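Local coordinates for annexin B22 (Schistosoma mansoni, PDB 4MDU), which binds acidic phospholipid membranes in a calcium-dependent manner, aggregates liposomes when calcium is present, and takes part in worm reproduction and host-parasite interaction, at residues 130-135 / 277-282; 216-221 / 242-247; 254-259 / 265-270; 260-263 / 269-272. All blocks are in the same frame, centred on the assembly; numbering follows the deposited sequence.

Interaction 1. Residues 130-135 / 277-282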
loop_
_atom_site.group_PDB
_atom_site.type_symbol
_atom_site.label_atom_id
_atom_site.label_comp_id
_atom_site.label_asym_id
_atom_site.label_seq_id
_atom_site.Cartn_x
_atom_site.Cartn_y
_atom_site.Cartn_z
ATOM N N VAL B 130 -1.737 -1.139 9.103
ATOM C CA VAL B 130 -1.821 -1.273 10.549
ATOM C C VAL B 130 -1.808 -2.762 10.968
ATOM O O VAL B 130 -1.196 -3.128 11.970
ATOM C CB VAL B 130 -3.060 -0.519 11.105
ATOM C CG1 VAL B 130 -3.312 -0.868 12.570
ATOM C CG2 VAL B 130 -2.870 0.993 10.952
ATOM N N LEU B 131 -2.455 -3.625 10.192
ATOM C CA LEU B 131 -2.429 -5.061 10.526
ATOM C C LEU B 131 -1.001 -5.599 10.406
ATOM O O LEU B 131 -0.492 -6.253 11.315
ATOM C CB LEU B 131 -3.367 -5.872 9.624
ATOM C CG LEU B 131 -4.820 -5.448 9.543
ATOM C CD1 LEU B 131 -5.685 -6.540 8.828
ATOM C CD2 LEU B 131 -5.320 -5.137 10.929
ATOM N N ILE B 132 -0.341 -5.274 9.294
ATOM C CA ILE B 132 1.056 -5.657 9.117
ATOM C C ILE B 132 1.949 -5.128 10.235
ATOM O O ILE B 132 2.730 -5.872 10.833
ATOM C CB ILE B 132 1.607 -5.163 7.783
ATOM C CG1 ILE B 132 0.830 -5.791 6.633
ATOM C CG2 ILE B 132 3.078 -5.493 7.680
ATOM C CD1 ILE B 132 1.364 -5.447 5.268
ATOM N N GLU B 133 1.822 -3.838 10.521
ATOM C CA GLU B 133 2.645 -3.181 11.538
ATOM C C GLU B 133 2.525 -3.833 12.918
ATOM O O GLU B 133 3.519 -4.068 13.617
ATOM C CB GLU B 133 2.277 -1.682 11.640
ATOM C CG GLU B 133 3.050 -0.955 12.744
ATOM C CD GLU B 133 2.185 0.012 13.539
ATOM O OE1 GLU B 133 1.532 0.866 12.915
ATOM O OE2 GLU B 133 2.157 -0.086 14.786
ATOM N N ILE B 134 1.293 -4.099 13.319
ATOM C CA ILE B 134 1.022 -4.678 14.625
ATOM C C ILE B 134 1.339 -6.184 14.698
ATOM O O ILE B 134 2.111 -6.618 15.559
ATOM C CB ILE B 134 -0.445 -4.415 15.040
ATOM C CG1 ILE B 134 -0.639 -2.917 15.326
ATOM C CG2 ILE B 134 -0.808 -5.256 16.261
ATOM C CD1 ILE B 134 -2.017 -2.574 15.828
ATOM N N PHE B 135 0.776 -6.975 13.788
ATOM C CA PHE B 135 0.985 -8.427 13.845
ATOM C C PHE B 135 2.447 -8.813 13.738
ATOM O O PHE B 135 2.916 -9.710 14.445
ATOM C CB PHE B 135 0.176 -9.140 12.768
ATOM C CG PHE B 135 -1.294 -9.114 13.023
ATOM C CD1 PHE B 135 -1.776 -9.112 14.321
ATOM C CD2 PHE B 135 -2.195 -9.069 11.976
ATOM C CE1 PHE B 135 -3.147 -9.081 14.574
ATOM C CE2 PHE B 135 -3.569 -9.041 12.217
ATOM C CZ PHE B 135 -4.042 -9.039 13.514
ATOM N N ARG B 277 3.944 -9.158 -0.268
ATOM C CA ARG B 277 5.361 -8.782 -0.220
ATOM C C ARG B 277 5.667 -7.928 1.004
ATOM O O ARG B 277 6.651 -8.160 1.711
ATOM C CB ARG B 277 5.777 -8.069 -1.511
ATOM C CG ARG B 277 7.049 -7.245 -1.386
ATOM C CD ARG B 277 7.530 -6.774 -2.745
ATOM N NE ARG B 277 6.420 -6.295 -3.559
ATOM C CZ ARG B 277 6.515 -5.987 -4.851
ATOM N NH1 ARG B 277 7.681 -6.106 -5.484
ATOM N NH2 ARG B 277 5.443 -5.564 -5.513
ATOM N N LYS B 278 4.813 -6.937 1.259
ATOM C CA LYS B 278 5.059 -5.998 2.348
ATOM C C LYS B 278 5.033 -6.717 3.698
ATOM O O LYS B 278 5.834 -6.420 4.584
ATOM C CB LYS B 278 4.033 -4.845 2.338
ATOM C CG LYS B 278 3.961 -4.045 1.041
ATOM C CD LYS B 278 3.027 -2.837 1.193
ATOM C CE LYS B 278 2.512 -2.317 -0.154
ATOM N NZ LYS B 278 1.098 -2.741 -0.442
ATOM N N LEU B 279 4.095 -7.640 3.869
ATOM C CA LEU B 279 4.047 -8.434 5.093
ATOM C C LEU B 279 5.336 -9.275 5.240
ATOM O O LEU B 279 6.023 -9.210 6.260
ATOM C CB LEU B 279 2.788 -9.314 5.118
ATOM C CG LEU B 279 2.694 -10.321 6.276
ATOM C CD1 LEU B 279 2.784 -9.594 7.595
ATOM C CD2 LEU B 279 1.413 -11.165 6.227
ATOM N N LEU B 280 5.676 -10.045 4.211
ATOM C CA LEU B 280 6.906 -10.847 4.241
ATOM C C LEU B 280 8.130 -9.970 4.486
ATOM O O LEU B 280 9.000 -10.312 5.290
ATOM C CB LEU B 280 7.088 -11.615 2.931
ATOM C CG LEU B 280 6.027 -12.671 2.600
ATOM C CD1 LEU B 280 6.296 -13.336 1.256
ATOM C CD2 LEU B 280 6.013 -13.699 3.689
ATOM N N VAL B 281 8.201 -8.832 3.798
ATOM C CA VAL B 281 9.353 -7.948 3.961
ATOM C C VAL B 281 9.418 -7.403 5.373
ATOM O O VAL B 281 10.494 -7.388 5.999
ATOM C CB VAL B 281 9.357 -6.791 2.954
ATOM C CG1 VAL B 281 10.339 -5.716 3.411
ATOM C CG2 VAL B 281 9.705 -7.301 1.548
ATOM N N ALA B 282 8.266 -6.973 5.885
ATOM C CA ALA B 282 8.192 -6.525 7.275
ATOM C C ALA B 282 8.725 -7.599 8.233
ATOM O O ALA B 282 9.589 -7.321 9.073
ATOM C CB ALA B 282 6.769 -6.144 7.653
#

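Interaction 2. Residues 216-221 / 242-247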
loop_
_atom_site.group_PDB
_atom_site.type_symbol
_atom_site.label_atom_id
_atom_site.label_comp_id
_atom_site.label_asym_id
_atom_site.label_seq_id
_atom_site.Cartn_x
_atom_site.Cartn_y
_atom_site.Cartn_z
ATOM N N GLU B 216 19.434 -24.369 6.437
ATOM C CA GLU B 216 19.818 -24.857 5.114
ATOM C C GLU B 216 18.610 -25.424 4.375
ATOM O O GLU B 216 18.368 -25.107 3.208
ATOM C CB GLU B 216 20.903 -25.933 5.215
ATOM C CG GLU B 216 22.207 -25.469 5.815
ATOM C CD GLU B 216 23.271 -26.550 5.762
ATOM O OE1 GLU B 216 23.246 -27.467 6.613
ATOM O OE2 GLU B 216 24.128 -26.480 4.857
ATOM N N ALA B 217 17.861 -26.274 5.063
ATOM C CA ALA B 217 16.659 -26.861 4.492
ATOM C C ALA B 217 15.631 -25.781 4.158
ATOM O O ALA B 217 14.969 -25.830 3.117
ATOM C CB ALA B 217 16.069 -27.877 5.451
ATOM N N ASP B 218 15.487 -24.800 5.039
ATOM C CA ASP B 218 14.571 -23.713 4.738
ATOM C C ASP B 218 15.081 -22.952 3.535
ATOM O O ASP B 218 14.319 -22.651 2.626
ATOM C CB ASP B 218 14.365 -22.790 5.931
ATOM C CG ASP B 218 13.414 -23.377 6.944
ATOM O OD1 ASP B 218 12.604 -24.248 6.561
ATOM O OD2 ASP B 218 13.481 -22.973 8.121
ATOM N N ALA B 219 16.379 -22.679 3.516
ATOM C CA ALA B 219 16.953 -21.928 2.407
ATOM C C ALA B 219 16.622 -22.595 1.078
ATOM O O ALA B 219 16.327 -21.913 0.092
ATOM C CB ALA B 219 18.463 -21.771 2.575
ATOM N N LYS B 220 16.652 -23.926 1.053
ATOM C CA LYS B 220 16.373 -24.660 -0.176
ATOM C C LYS B 220 14.899 -24.576 -0.575
ATOM O O LYS B 220 14.581 -24.373 -1.749
ATOM C CB LYS B 220 16.845 -26.109 -0.056
ATOM C CG LYS B 220 18.294 -26.204 0.402
ATOM C CD LYS B 220 18.833 -27.620 0.401
ATOM C CE LYS B 220 20.268 -27.633 0.908
ATOM N NZ LYS B 220 20.956 -28.912 0.601
ATOM N N ASP B 221 13.998 -24.708 0.393
ATOM C CA ASP B 221 12.571 -24.555 0.102
ATOM C C ASP B 221 12.253 -23.153 -0.409
ATOM O O ASP B 221 11.411 -22.971 -1.289
ATOM C CB ASP B 221 11.730 -24.866 1.334
ATOM C CG ASP B 221 11.439 -26.338 1.470
ATOM O OD1 ASP B 221 11.414 -27.033 0.431
ATOM O OD2 ASP B 221 11.233 -26.800 2.609
ATOM N N CYS B 242 7.097 -16.460 8.254
ATOM C CA CYS B 242 6.228 -16.129 9.382
ATOM C C CYS B 242 6.493 -16.922 10.662
ATOM O O CYS B 242 6.179 -16.441 11.746
ATOM C CB CYS B 242 4.760 -16.227 8.991
ATOM S SG CYS B 242 4.324 -15.046 7.721
ATOM N N ASN B 243 7.092 -18.110 10.561
ATOM C CA ASN B 243 7.279 -18.918 11.766
ATOM C C ASN B 243 8.649 -18.928 12.414
ATOM O O ASN B 243 8.741 -19.126 13.617
ATOM C CB ASN B 243 6.816 -20.370 11.531
ATOM C CG ASN B 243 5.332 -20.456 11.270
ATOM O OD1 ASN B 243 4.521 -19.991 12.073
ATOM N ND2 ASN B 243 4.966 -21.008 10.120
ATOM N N ARG B 244 9.723 -18.760 11.643
ATOM C CA ARG B 244 11.043 -18.896 12.256
ATOM C C ARG B 244 11.254 -17.766 13.243
ATOM O O ARG B 244 10.743 -16.679 13.039
ATOM C CB ARG B 244 12.154 -18.893 11.206
ATOM C CG ARG B 244 12.073 -20.038 10.223
ATOM C CD ARG B 244 11.983 -21.421 10.934
ATOM N NE ARG B 244 11.756 -22.462 9.936
ATOM C CZ ARG B 244 10.786 -23.366 9.975
ATOM N NH1 ARG B 244 9.941 -23.399 10.996
ATOM N NH2 ARG B 244 10.677 -24.253 8.991
ATOM N N THR B 245 12.002 -18.018 14.309
ATOM C CA THR B 245 12.289 -16.968 15.256
ATOM C C THR B 245 13.183 -15.918 14.585
ATOM O O THR B 245 13.834 -16.192 13.570
ATOM C CB THR B 245 13.000 -17.518 16.483
ATOM O OG1 THR B 245 14.361 -17.798 16.144
ATOM C CG2 THR B 245 12.298 -18.796 16.989
ATOM N N PRO B 246 13.228 -14.704 15.148
ATOM C CA PRO B 246 14.060 -13.711 14.468
ATOM C C PRO B 246 15.496 -14.216 14.314
ATOM O O PRO B 246 16.109 -14.005 13.271
ATOM C CB PRO B 246 13.987 -12.497 15.403
ATOM C CG PRO B 246 12.689 -12.687 16.146
ATOM C CD PRO B 246 12.610 -14.168 16.372
ATOM N N TYR B 247 16.005 -14.917 15.318
ATOM C CA TYR B 247 17.378 -15.437 15.267
ATOM C C TYR B 247 17.582 -16.455 14.141
ATOM O O TYR B 247 18.532 -16.340 13.349
ATOM C CB TYR B 247 17.787 -15.978 16.637
ATOM C CG TYR B 247 17.333 -15.047 17.742
ATOM C CD1 TYR B 247 18.049 -13.894 18.040
ATOM C CD2 TYR B 247 16.164 -15.293 18.452
ATOM C CE1 TYR B 247 17.622 -13.017 19.025
ATOM C CE2 TYR B 247 15.732 -14.428 19.438
ATOM C CZ TYR B 247 16.468 -13.285 19.716
ATOM O OH TYR B 247 16.051 -12.412 20.690
#

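Interaction 3. Residues 254-259 / 265-270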
loop_
_atom_site.group_PDB
_atom_site.type_symbol
_atom_site.label_atom_id
_atom_site.label_comp_id
_atom_site.label_asym_id
_atom_site.label_seq_id
_atom_site.Cartn_x
_atom_site.Cartn_y
_atom_site.Cartn_z
ATOM N N GLU B 254 21.519 -15.440 6.051
ATOM C CA GLU B 254 22.947 -15.579 5.734
ATOM C C GLU B 254 23.202 -16.785 4.841
ATOM O O GLU B 254 23.870 -16.686 3.801
ATOM C CB GLU B 254 23.793 -15.704 7.000
ATOM C CG GLU B 254 23.696 -14.518 7.955
ATOM C CD GLU B 254 24.452 -13.295 7.462
ATOM O OE1 GLU B 254 25.662 -13.172 7.767
ATOM O OE2 GLU B 254 23.836 -12.451 6.776
ATOM N N ILE B 255 22.661 -17.925 5.254
ATOM C CA ILE B 255 22.880 -19.178 4.543
ATOM C C ILE B 255 22.291 -19.108 3.146
ATOM O O ILE B 255 22.870 -19.616 2.176
ATOM C CB ILE B 255 22.278 -20.360 5.324
ATOM C CG1 ILE B 255 23.205 -20.717 6.478
ATOM C CG2 ILE B 255 22.089 -21.568 4.433
ATOM C CD1 ILE B 255 22.619 -21.722 7.436
ATOM N N TYR B 256 21.142 -18.459 3.036
ATOM C CA TYR B 256 20.515 -18.325 1.736
ATOM C C TYR B 256 21.454 -17.592 0.775
ATOM O O TYR B 256 21.590 -17.975 -0.384
ATOM C CB TYR B 256 19.162 -17.618 1.833
ATOM C CG TYR B 256 18.434 -17.589 0.514
ATOM C CD1 TYR B 256 17.586 -18.624 0.142
ATOM C CD2 TYR B 256 18.613 -16.533 -0.376
ATOM C CE1 TYR B 256 16.917 -18.598 -1.080
ATOM C CE2 TYR B 256 17.951 -16.499 -1.596
ATOM C CZ TYR B 256 17.108 -17.529 -1.944
ATOM O OH TYR B 256 16.457 -17.490 -3.155
ATOM N N PHE B 257 22.116 -16.550 1.263
ATOM C CA PHE B 257 22.967 -15.759 0.386
ATOM C C PHE B 257 24.246 -16.485 -0.022
ATOM O O PHE B 257 24.672 -16.397 -1.174
ATOM C CB PHE B 257 23.302 -14.394 0.994
ATOM C CG PHE B 257 24.271 -13.594 0.164
ATOM C CD1 PHE B 257 23.845 -12.947 -0.984
ATOM C CD2 PHE B 257 25.612 -13.524 0.514
ATOM C CE1 PHE B 257 24.736 -12.228 -1.761
ATOM C CE2 PHE B 257 26.505 -12.810 -0.255
ATOM C CZ PHE B 257 26.066 -12.156 -1.396
ATOM N N LYS B 258 24.866 -17.201 0.912
ATOM C CA LYS B 258 26.076 -17.937 0.574
ATOM C C LYS B 258 25.791 -18.969 -0.517
ATOM O O LYS B 258 26.609 -19.184 -1.411
ATOM C CB LYS B 258 26.675 -18.597 1.813
ATOM C CG LYS B 258 26.977 -17.610 2.934
ATOM C CD LYS B 258 27.808 -18.259 4.034
ATOM C CE LYS B 258 28.194 -17.260 5.127
ATOM N NZ LYS B 258 29.127 -17.856 6.140
ATOM N N MET B 259 24.614 -19.582 -0.456
ATOM C CA MET B 259 24.227 -20.605 -1.426
ATOM C C MET B 259 23.823 -20.064 -2.800
ATOM O O MET B 259 24.187 -20.634 -3.825
ATOM C CB MET B 259 23.091 -21.469 -0.869
ATOM C CG MET B 259 23.489 -22.333 0.318
ATOM S SD MET B 259 22.063 -23.045 1.163
ATOM C CE MET B 259 21.292 -23.962 -0.162
ATOM N N LEU B 265 16.056 -11.284 1.168
ATOM C CA LEU B 265 15.199 -10.110 0.964
ATOM C C LEU B 265 14.956 -9.871 -0.525
ATOM O O LEU B 265 13.808 -9.738 -0.961
ATOM C CB LEU B 265 15.815 -8.853 1.602
ATOM C CG LEU B 265 14.946 -7.589 1.506
ATOM C CD1 LEU B 265 13.626 -7.770 2.264
ATOM C CD2 LEU B 265 15.684 -6.347 2.002
ATOM N N GLU B 266 16.038 -9.822 -1.304
ATOM C CA GLU B 266 15.927 -9.590 -2.736
ATOM C C GLU B 266 15.009 -10.618 -3.340
ATOM O O GLU B 266 14.166 -10.308 -4.176
ATOM C CB GLU B 266 17.295 -9.697 -3.412
ATOM C CG GLU B 266 18.129 -8.439 -3.320
ATOM C CD GLU B 266 19.556 -8.649 -3.809
ATOM O OE1 GLU B 266 19.996 -9.817 -3.918
ATOM O OE2 GLU B 266 20.237 -7.638 -4.082
ATOM N N HIS B 267 15.205 -11.858 -2.921
ATOM C CA HIS B 267 14.426 -12.970 -3.432
ATOM C C HIS B 267 12.953 -12.695 -3.192
ATOM O O HIS B 267 12.142 -12.706 -4.121
ATOM C CB HIS B 267 14.860 -14.272 -2.752
ATOM C CG HIS B 267 14.134 -15.482 -3.244
ATOM N ND1 HIS B 267 14.091 -15.830 -4.576
ATOM C CD2 HIS B 267 13.423 -16.425 -2.584
ATOM C CE1 HIS B 267 13.388 -16.939 -4.717
ATOM N NE2 HIS B 267 12.974 -17.323 -3.522
ATOM N N ILE B 268 12.612 -12.437 -1.937
ATOM C CA ILE B 268 11.224 -12.163 -1.580
ATOM C C ILE B 268 10.683 -10.991 -2.384
ATOM O O ILE B 268 9.578 -11.045 -2.917
ATOM C CB ILE B 268 11.080 -11.903 -0.075
ATOM C CG1 ILE B 268 11.163 -13.247 0.673
ATOM C CG2 ILE B 268 9.784 -11.146 0.214
ATOM C CD1 ILE B 268 11.104 -13.149 2.163
ATOM N N GLU B 269 11.485 -9.941 -2.499
ATOM C CA GLU B 269 11.045 -8.724 -3.171
ATOM C C GLU B 269 10.771 -8.911 -4.662
ATOM O O GLU B 269 9.944 -8.206 -5.242
ATOM C CB GLU B 269 12.044 -7.598 -2.926
ATOM C CG GLU B 269 11.959 -7.053 -1.513
ATOM C CD GLU B 269 12.978 -5.973 -1.237
ATOM O OE1 GLU B 269 14.091 -6.036 -1.810
ATOM O OE2 GLU B 269 12.663 -5.065 -0.439
ATOM N N SER B 270 11.438 -9.875 -5.284
ATOM C CA SER B 270 11.235 -10.102 -6.707
ATOM C C SER B 270 10.189 -11.175 -7.002
ATOM O O SER B 270 9.687 -11.260 -8.116
ATOM C CB SER B 270 12.562 -10.433 -7.401
ATOM O OG SER B 270 13.167 -11.583 -6.840
#

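Interaction 4. Residues 260-263 / 269-272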
loop_
_atom_site.group_PDB
_atom_site.type_symbol
_atom_site.label_atom_id
_atom_site.label_comp_id
_atom_site.label_asym_id
_atom_site.label_seq_id
_atom_site.Cartn_x
_atom_site.Cartn_y
_atom_site.Cartn_z
ATOM N N TYR B 260 23.065 -18.978 -2.839
ATOM C CA TYR B 260 22.495 -18.558 -4.116
ATOM C C TYR B 260 22.991 -17.210 -4.654
ATOM O O TYR B 260 22.635 -16.815 -5.763
ATOM C CB TYR B 260 20.966 -18.598 -4.047
ATOM C CG TYR B 260 20.445 -19.927 -3.548
ATOM C CD1 TYR B 260 20.524 -21.062 -4.342
ATOM C CD2 TYR B 260 19.896 -20.050 -2.283
ATOM C CE1 TYR B 260 20.063 -22.279 -3.898
ATOM C CE2 TYR B 260 19.431 -21.263 -1.830
ATOM C CZ TYR B 260 19.519 -22.378 -2.644
ATOM O OH TYR B 260 19.058 -23.595 -2.201
ATOM N N GLY B 261 23.809 -16.515 -3.870
ATOM C CA GLY B 261 24.358 -15.233 -4.288
ATOM C C GLY B 261 23.330 -14.136 -4.508
ATOM O O GLY B 261 23.549 -13.210 -5.286
ATOM N N LYS B 262 22.206 -14.241 -3.814
ATOM C CA LYS B 262 21.151 -13.236 -3.868
ATOM C C LYS B 262 20.556 -13.170 -2.457
ATOM O O LYS B 262 20.328 -14.214 -1.839
ATOM C CB LYS B 262 20.106 -13.648 -4.916
ATOM C CG LYS B 262 18.877 -12.745 -5.030
ATOM C CD LYS B 262 18.123 -13.015 -6.337
ATOM C CE LYS B 262 16.814 -12.227 -6.415
ATOM N NZ LYS B 262 16.298 -12.090 -7.815
ATOM N N THR B 263 20.350 -11.973 -1.910
ATOM C CA THR B 263 19.814 -11.907 -0.548
ATOM C C THR B 263 18.440 -12.558 -0.492
ATOM O O THR B 263 17.742 -12.650 -1.505
ATOM C CB THR B 263 19.735 -10.473 0.033
ATOM O OG1 THR B 263 18.753 -9.704 -0.677
ATOM C CG2 THR B 263 21.083 -9.785 -0.056
ATOM N N GLU B 269 11.485 -9.941 -2.499
ATOM C CA GLU B 269 11.045 -8.724 -3.171
ATOM C C GLU B 269 10.771 -8.911 -4.662
ATOM O O GLU B 269 9.944 -8.206 -5.242
ATOM C CB GLU B 269 12.044 -7.598 -2.926
ATOM C CG GLU B 269 11.959 -7.053 -1.513
ATOM C CD GLU B 269 12.978 -5.973 -1.237
ATOM O OE1 GLU B 269 14.091 -6.036 -1.810
ATOM O OE2 GLU B 269 12.663 -5.065 -0.439
ATOM N N SER B 270 11.438 -9.875 -5.284
ATOM C CA SER B 270 11.235 -10.102 -6.707
ATOM C C SER B 270 10.189 -11.175 -7.002
ATOM O O SER B 270 9.687 -11.260 -8.116
ATOM C CB SER B 270 12.562 -10.433 -7.401
ATOM O OG SER B 270 13.167 -11.583 -6.840
ATOM N N GLU B 271 9.850 -11.992 -6.015
ATOM C CA GLU B 271 8.957 -13.120 -6.266
ATOM C C GLU B 271 7.531 -12.867 -5.823
ATOM O O GLU B 271 6.612 -13.566 -6.248
ATOM C CB GLU B 271 9.470 -14.384 -5.582
ATOM C CG GLU B 271 10.767 -14.897 -6.155
ATOM C CD GLU B 271 10.678 -15.110 -7.645
ATOM O OE1 GLU B 271 11.266 -14.299 -8.387
ATOM O OE2 GLU B 271 10.012 -16.081 -8.072
ATOM N N THR B 272 7.347 -11.877 -4.959
ATOM C CA THR B 272 6.036 -11.624 -4.382
ATOM C C THR B 272 5.621 -10.194 -4.649
ATOM O O THR B 272 6.455 -9.355 -4.986
ATOM C CB THR B 272 6.042 -11.855 -2.870
ATOM O OG1 THR B 272 6.911 -10.899 -2.244
ATOM C CG2 THR B 272 6.528 -13.261 -2.557
#

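Interaction 1. Residues 130-135 / 277-282
Ile132 reaches the helix that carries Leu279 and Ala282 with both of its branches: chi1 of -62° sets CG2 anti to the backbone N, and chi2 of -176° stretches the other branch out to CD1. Both branch ends bear on Leu279, CG2 also reaching Ala282 and CD1 also reaching Lys278. CG2 packs against the methyl of the small Ala282, with 3.7 Å between Ile132 CG2 and Ala282 CB, and also meets the Leu279 side chain at CD1, 4.1 Å away. Ile132 CD1 lies against the backbone, 3.8 Å from Leu279 N, and touches Lys278 CB at 4.0 Å, where the isoleucine and lysine side chains cross at about a right angle. Lys278 offers only this aliphatic root to the contact; its chain then leads away, and NZ forms a salt bridge with Asp275, which belongs to a calcium-binding site that is empty in this apo structure. Helix 177-187 covers the same interface through Tyr178 on Ile132 and Ala181 on Leu279. The local axes run in nearly the same direction, 20° apart, and approach to 9.9 Å. This is apolar helix-helix packing between the second and third annexin repeats, beside the vacant calcium site of Asp128 and Asp275.

Interaction 2. Residues 216-221 / 242-247
Arg244 carries the contact to Asp218, and its side chain is bent on the way. From CB, which points at helix 212-224, the chain turns at chi2, and CG and CD pass the carboxylate, CD lying 3.5 Å from Asp218 OD2. NE makes the short bond: Arg244 NE to Asp218 OD2 is 2.6 Å, with an N-H...O angle of 163°, and it arrives on the syn side of the oxygen, 27° out of the carboxylate plane. Beyond CZ, NH2 donates almost straight to the other oxygen, 3.1 Å from Arg244 NH2 to Asp218 OD1, using the syn lone pair; its second approach, to OD2, is weak. NE and NH2 thus grip one oxygen each in a side-on bidentate salt bridge. The two flat groups are nearly coplanar, 17° apart, and the pair of bonds limits the rotation of both. The remaining nitrogen, NH1, is held by a second carboxylate, that of Asp191, and the two acids probably stabilise the arginine's positive charge. Arg244 is the first residue beyond helix 236-243, and Thr245 then N-caps helix 246-260. The salt bridge ties the interhelical turn to helix 212-224 within the five-helix bundle of the third annexin repeat.

Interaction 3. Residues 254-259 / 265-270
Tyr256 and His267 lie on helices 246-260 and 264-271, which are joined by a short turn, and they are the residues whose CA atoms come nearest across the two segments, at 9.6 Å. Both CB atoms point at the opposite segment, and both side chains leave their helices trans to the amide nitrogen (chi1 -174° in Tyr256, -178° in His267), which brings the two rings together between the helices. There the side chains cross at about a right angle. The tyrosine hydroxyl sits over one face of the imidazole, above its centre, with Tyr256 OH 3.0 Å from the plane; its nearest ring atom is His267 CG at 3.1 Å. The phenol ring itself meets the imidazole obliquely, with centroids 5.3 Å apart and planes inclined at 32°, and Tyr256 CE2 also rests against His267 CB at 4.0 Å. The imidazole has a further partner: His267 NE2 hydrogen-bonds to the carbonyl oxygen of Leu222, which restricts the ring's rotation beneath the hydroxyl. Both residues are buried. Helix 212-224 closes over the pair through Leu222 and Tyr223, which touch Tyr256, while helix 274-288 packs against Ile268 and Leu265 of the other helix.

Interaction 4. Residues 260-263 / 269-272
Lys262 and Ser270 make up this small surface contact, with almost all of the buried area divided evenly between them. Lys262 lies in the turn between helices 246-260 and 264-271, just after Gly261, whose positive phi marks the departure from the first helix. The lysine points its CB at segment 269-272; chi1 of 176° swings the chain away from its own N, and with the rest extended it spans the gap, bringing its last two atoms into touch. Lys262 NZ donates a weak hydrogen bond to Ser270 OG at 3.3 Å, and Lys262 CE lies alongside the same oxygen at 3.7 Å. The serine hydroxyl also turns back on its own helix, where the carbonyl oxygens of Glu266 and His267 are both within its reach. Thr263, next in the chain, N-caps helix 264-271, whose last turn the lysine meets. Glu271 adds a carboxylate nearby, but Lys262 NZ and Glu271 OE1 stay 5.5 Å apart, beyond contact. A single long ammonium-hydroxyl bond implies a weak, polar link at the surface, to which the Glu271 carboxylate may add some longer-range attraction.

Overall arrangement
Interactions 2, 3 and 4 all lie within the third annexin repeat, whereas interaction 1 joins that repeat to the second. The other three are nested along the chain inside the loop that interaction 1 closes. Interactions 3 and 4 share Glu269 and Ser270, and their centres are only about 5 Å apart; the turn of 260-263 packs on Tyr256 and Phe257. Interaction 2, centred about 11 Å from interaction 3, meets it where helices 212-224 and 246-260 touch, as at Lys220 and Met259. Helix 264-271 leads on to helix 274-288, where Val281 packs on Glu269 and connects interaction 3 with interaction 1. Interaction 1 alone borders a calcium site; the others lie away from such sites.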